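Local coordinates for probable manganase-dependent inorganic pyrophosphatase (Clostridium perfringens, PDB 3L2B), which forms the regulatory CBS and DRTGG region of a probable pyrophosphate-hydrolysing enzyme and binds the activator diadenosine tetraphosphate, at residues Ala21-Ala29 with Leu79-Ser87. Residues are numbered along the deposited sequence; the frame is centred on the assembly and turned at random.
Sequences APEVSLKMA and LDNILDTLS
N81 reaches out of helix 79-85 and gives its amide N-H to the backbone carbonyl of E23, with ND2 2.7 Å from O and an N-H...O angle of 153°. The bond runs almost in line with the C=O, and the oxygen is tilted 16° out of the N81 amide plane. CG of N81 stands anti to its carbonyl carbon (chi1 -81°), which directs the amide at the turn before helix 26-35. A second bond, to the carbonyl of S184, makes this buried nitrogen a bridge between two backbone segments. CB of S25 covers ND2 of N81 from above a face of the amide, at 3.6 Å, while OG of S25 turns back to accept from the backbone N of M28 (3.0 Å), capping the helix. CE of M28 lies over the same face, 4.1 Å from OD1 of N81, the two side chains meeting at about a right angle. One helical turn on, D84 faces K27 and M28. K27, its CG anti to the backbone N and its chain bent at chi2, runs at a slant to D84: its methylene CD passes 3.5 Å from OD2 of D84, nearer than NZ, whose salt bridge to that oxygen is long (3.9 Å). OG1 of T85 is held to O of N81 at 2.8 Å; T85 N reaches that oxygen from the opposite face. Helix 79-85 ends in a Schellman motif with S87 at C-prime. The contact joins an N-capped helix start in the first CBS domain to the DRTGG region, a polar interdomain junction pinned by an asparagine bound to main-chain carbonyls.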
ATOM      1  N   ALA A  21      -9.995  17.665  -4.666  1.00 48.03           N
ATOM      2  CA  ALA A  21     -11.244  17.615  -3.902  1.00 48.19           C
ATOM      3  C   ALA A  21     -11.072  16.543  -2.836  1.00 47.20           C
ATOM      4  O   ALA A  21     -10.343  15.590  -3.048  1.00 47.52           O
ATOM      5  CB  ALA A  21     -12.445  17.290  -4.810  1.00 48.78           C
ATOM      6  N   PRO A  22     -11.717  16.705  -1.676  1.00 47.09           N
ATOM      7  CA  PRO A  22     -11.430  15.791  -0.551  1.00 46.24           C
ATOM      8  C   PRO A  22     -11.923  14.347  -0.703  1.00 45.93           C
ATOM      9  O   PRO A  22     -11.445  13.422   0.009  1.00 45.28           O
ATOM     10  CB  PRO A  22     -12.143  16.449   0.645  1.00 46.85           C
ATOM     11  CG  PRO A  22     -13.167  17.410   0.049  1.00 47.32           C
ATOM     12  CD  PRO A  22     -12.710  17.753  -1.344  1.00 47.70           C
ATOM     13  N   GLU A  23     -12.878  14.174  -1.602  1.00 46.23           N
ATOM     14  CA  GLU A  23     -13.566  12.896  -1.787  1.00 46.97           C
ATOM     15  C   GLU A  23     -12.858  12.043  -2.830  1.00 45.80           C
ATOM     16  O   GLU A  23     -13.180  10.875  -3.032  1.00 45.72           O
ATOM     17  CB  GLU A  23     -15.038  13.095  -2.173  1.00 48.66           C
ATOM     18  CG  GLU A  23     -15.278  13.607  -3.609  1.00 52.63           C
ATOM     19  CD  GLU A  23     -15.326  15.143  -3.740  1.00 57.74           C
ATOM     20  OE1 GLU A  23     -15.226  15.878  -2.713  1.00 58.34           O
ATOM     21  OE2 GLU A  23     -15.476  15.607  -4.897  1.00 61.50           O
ATOM     22  N   VAL A  24     -11.891  12.651  -3.492  1.00 45.03           N
ATOM     23  CA  VAL A  24     -11.131  12.002  -4.559  1.00 44.63           C
ATOM     24  C   VAL A  24     -10.377  10.784  -3.994  1.00 43.20           C
ATOM     25  O   VAL A  24      -9.850  10.836  -2.890  1.00 42.60           O
ATOM     26  CB  VAL A  24     -10.120  12.991  -5.181  1.00 45.06           C
ATOM     27  CG1 VAL A  24      -9.044  12.252  -5.891  1.00 45.06           C
ATOM     28  CG2 VAL A  24     -10.839  13.990  -6.135  1.00 47.05           C
ATOM     29  N   SER A  25     -10.373   9.686  -4.730  1.00 42.75           N
ATOM     30  CA  SER A  25      -9.736   8.417  -4.259  1.00 42.66           C
ATOM     31  C   SER A  25      -8.217   8.508  -4.225  1.00 42.60           C
ATOM     32  O   SER A  25      -7.613   9.259  -4.995  1.00 43.21           O
ATOM     33  CB  SER A  25     -10.086   7.244  -5.165  1.00 42.25           C
ATOM     34  OG  SER A  25      -9.436   7.404  -6.400  1.00 41.29           O
ATOM     35  N   LEU A  26      -7.613   7.695  -3.371  1.00 42.92           N
ATOM     36  CA  LEU A  26      -6.131   7.577  -3.315  1.00 43.40           C
ATOM     37  C   LEU A  26      -5.541   7.198  -4.644  1.00 44.53           C
ATOM     38  O   LEU A  26      -4.452   7.652  -5.013  1.00 45.25           O
ATOM     39  CB  LEU A  26      -5.693   6.546  -2.309  1.00 42.86           C
ATOM     40  CG  LEU A  26      -5.966   6.884  -0.857  1.00 43.27           C
ATOM     41  CD1 LEU A  26      -5.295   5.820   0.059  1.00 41.02           C
ATOM     42  CD2 LEU A  26      -5.521   8.290  -0.526  1.00 42.14           C
ATOM     43  N   LYS A  27      -6.281   6.379  -5.375  1.00 45.37           N
ATOM     44  CA  LYS A  27      -5.829   5.933  -6.693  1.00 47.44           C
ATOM     45  C   LYS A  27      -5.698   7.113  -7.654  1.00 48.14           C
ATOM     46  O   LYS A  27      -4.700   7.261  -8.368  1.00 48.47           O
ATOM     47  CB  LYS A  27      -6.829   4.949  -7.292  1.00 47.98           C
ATOM     48  CG  LYS A  27      -6.323   4.235  -8.535  1.00 51.66           C
ATOM     49  CD  LYS A  27      -7.423   4.103  -9.583  1.00 55.66           C
ATOM     50  CE  LYS A  27      -7.025   3.155 -10.714  1.00 59.26           C
ATOM     51  NZ  LYS A  27      -7.981   3.217 -11.879  1.00 62.91           N
ATOM     52  N   MET A  28      -6.771   7.894  -7.722  1.00 48.13           N
ATOM     53  CA  MET A  28      -6.829   9.068  -8.614  1.00 48.80           C
ATOM     54  C   MET A  28      -5.840  10.110  -8.188  1.00 47.39           C
ATOM     55  O   MET A  28      -5.287  10.816  -9.014  1.00 46.85           O
ATOM     56  CB  MET A  28      -8.229   9.708  -8.632  1.00 50.16           C
ATOM     57  CG  MET A  28      -9.299   8.937  -9.435  1.00 53.84           C
ATOM     58  SD  MET A  28     -10.917   9.814  -9.518  1.00 62.32           S
ATOM     59  CE  MET A  28     -11.637   9.515  -7.876  1.00 52.08           C
ATOM     60  N   ALA A  29      -5.641  10.222  -6.877  1.00 46.10           N
ATOM     61  CA  ALA A  29      -4.749  11.237  -6.337  1.00 45.67           C
ATOM     62  C   ALA A  29      -3.342  10.900  -6.823  1.00 46.37           C
ATOM     63  O   ALA A  29      -2.620  11.751  -7.343  1.00 46.53           O
ATOM     64  CB  ALA A  29      -4.816  11.301  -4.786  1.00 44.55           C
ATOM     65  N   LEU A  79     -19.307   4.904  -2.966  1.00 43.30           N
ATOM     66  CA  LEU A  79     -19.491   3.821  -3.934  1.00 43.41           C
ATOM     67  C   LEU A  79     -18.765   4.142  -5.233  1.00 43.72           C
ATOM     68  O   LEU A  79     -18.166   3.273  -5.853  1.00 43.95           O
ATOM     69  CB  LEU A  79     -20.964   3.593  -4.236  1.00 43.71           C
ATOM     70  CG  LEU A  79     -21.185   2.407  -5.174  1.00 45.32           C
ATOM     71  CD1 LEU A  79     -20.544   1.076  -4.608  1.00 38.12           C
ATOM     72  CD2 LEU A  79     -22.666   2.255  -5.453  1.00 43.40           C
ATOM     73  N   ASP A  80     -18.836   5.393  -5.649  1.00 43.89           N
ATOM     74  CA  ASP A  80     -18.111   5.834  -6.873  1.00 44.37           C
ATOM     75  C   ASP A  80     -16.608   5.496  -6.841  1.00 42.15           C
ATOM     76  O   ASP A  80     -16.015   5.027  -7.822  1.00 40.89           O
ATOM     77  CB  ASP A  80     -18.272   7.348  -7.078  1.00 45.21           C
ATOM     78  CG  ASP A  80     -19.670   7.715  -7.568  1.00 50.33           C
ATOM     79  OD1 ASP A  80     -20.229   6.936  -8.365  1.00 55.95           O
ATOM     80  OD2 ASP A  80     -20.216   8.748  -7.136  1.00 55.12           O
ATOM     81  N   ASN A  81     -16.003   5.780  -5.699  1.00 40.67           N
ATOM     82  CA  ASN A  81     -14.568   5.573  -5.529  1.00 39.62           C
ATOM     83  C   ASN A  81     -14.203   4.103  -5.661  1.00 38.88           C
ATOM     84  O   ASN A  81     -13.249   3.738  -6.377  1.00 37.84           O
ATOM     85  CB  ASN A  81     -14.081   6.147  -4.197  1.00 39.10           C
ATOM     86  CG  ASN A  81     -13.849   7.633  -4.279  1.00 38.94           C
ATOM     87  OD1 ASN A  81     -14.386   8.294  -5.156  1.00 42.88           O
ATOM     88  ND2 ASN A  81     -13.032   8.162  -3.391  1.00 36.20           N
ATOM     89  N   ILE A  82     -15.021   3.277  -5.009  1.00 38.09           N
ATOM     90  CA  ILE A  82     -14.863   1.836  -5.040  1.00 37.78           C
ATOM     91  C   ILE A  82     -15.075   1.346  -6.466  1.00 40.19           C
ATOM     92  O   ILE A  82     -14.283   0.541  -6.981  1.00 40.06           O
ATOM     93  CB  ILE A  82     -15.833   1.110  -4.085  1.00 37.16           C
ATOM     94  CG1 ILE A  82     -15.489   1.409  -2.630  1.00 35.77           C
ATOM     95  CG2 ILE A  82     -15.748  -0.386  -4.283  1.00 37.28           C
ATOM     96  CD1 ILE A  82     -16.618   1.072  -1.620  1.00 35.66           C
ATOM     97  N   LEU A  83     -16.123   1.849  -7.123  1.00 41.94           N
ATOM     98  CA  LEU A  83     -16.389   1.442  -8.516  1.00 44.12           C
ATOM     99  C   LEU A  83     -15.184   1.744  -9.398  1.00 45.51           C
ATOM    100  O   LEU A  83     -14.770   0.902 -10.185  1.00 47.30           O
ATOM    101  CB  LEU A  83     -17.628   2.118  -9.115  1.00 45.00           C
ATOM    102  CG  LEU A  83     -18.985   1.562  -8.683  1.00 44.87           C
ATOM    103  CD1 LEU A  83     -20.129   2.469  -9.226  1.00 43.67           C
ATOM    104  CD2 LEU A  83     -19.164   0.115  -9.128  1.00 42.21           C
ATOM    105  N   ASP A  84     -14.614   2.935  -9.254  1.00 46.13           N
ATOM    106  CA  ASP A  84     -13.478   3.353 -10.093  1.00 47.05           C
ATOM    107  C   ASP A  84     -12.256   2.485  -9.830  1.00 46.18           C
ATOM    108  O   ASP A  84     -11.604   2.028 -10.749  1.00 47.40           O
ATOM    109  CB  ASP A  84     -13.076   4.802  -9.813  1.00 47.44           C
ATOM    110  CG  ASP A  84     -11.851   5.243 -10.642  1.00 51.00           C
ATOM    111  OD1 ASP A  84     -12.023   5.513 -11.846  1.00 57.85           O
ATOM    112  OD2 ASP A  84     -10.710   5.306 -10.112  1.00 55.56           O
ATOM    113  N   THR A  85     -11.964   2.276  -8.550  1.00 44.28           N
ATOM    114  CA  THR A  85     -10.755   1.597  -8.120  1.00 42.44           C
ATOM    115  C   THR A  85     -10.757   0.131  -8.555  1.00 42.76           C
ATOM    116  O   THR A  85      -9.741  -0.416  -8.914  1.00 43.03           O
ATOM    117  CB  THR A  85     -10.596   1.653  -6.577  1.00 41.73           C
ATOM    118  OG1 THR A  85     -10.587   3.024  -6.158  1.00 39.19           O
ATOM    119  CG2 THR A  85      -9.298   0.969  -6.138  1.00 38.12           C
ATOM    120  N   LEU A  86     -11.918  -0.495  -8.516  1.00 42.55           N
ATOM    121  CA  LEU A  86     -12.040  -1.914  -8.866  1.00 42.40           C
ATOM    122  C   LEU A  86     -12.485  -2.085 -10.317  1.00 43.86           C
ATOM    123  O   LEU A  86     -12.756  -3.192 -10.774  1.00 44.26           O
ATOM    124  CB  LEU A  86     -13.016  -2.607  -7.919  1.00 40.99           C
ATOM    125  CG  LEU A  86     -12.587  -2.619  -6.447  1.00 40.07           C
ATOM    126  CD1 LEU A  86     -13.645  -3.326  -5.583  1.00 36.17           C
ATOM    127  CD2 LEU A  86     -11.228  -3.298  -6.301  1.00 38.79           C
ATOM    128  N   SER A  87     -12.545  -0.970 -11.035  1.00 45.31           N
ATOM    129  CA  SER A  87     -13.123  -0.931 -12.396  1.00 47.55           C
ATOM    130  C   SER A  87     -14.403  -1.751 -12.432  1.00 48.05           C
ATOM    131  O   SER A  87     -14.598  -2.619 -13.274  1.00 48.39           O
ATOM    132  CB  SER A  87     -12.128  -1.438 -13.443  1.00 48.82           C
ATOM    133  OG  SER A  87     -10.923  -0.679 -13.416  1.00 49.45           O
TER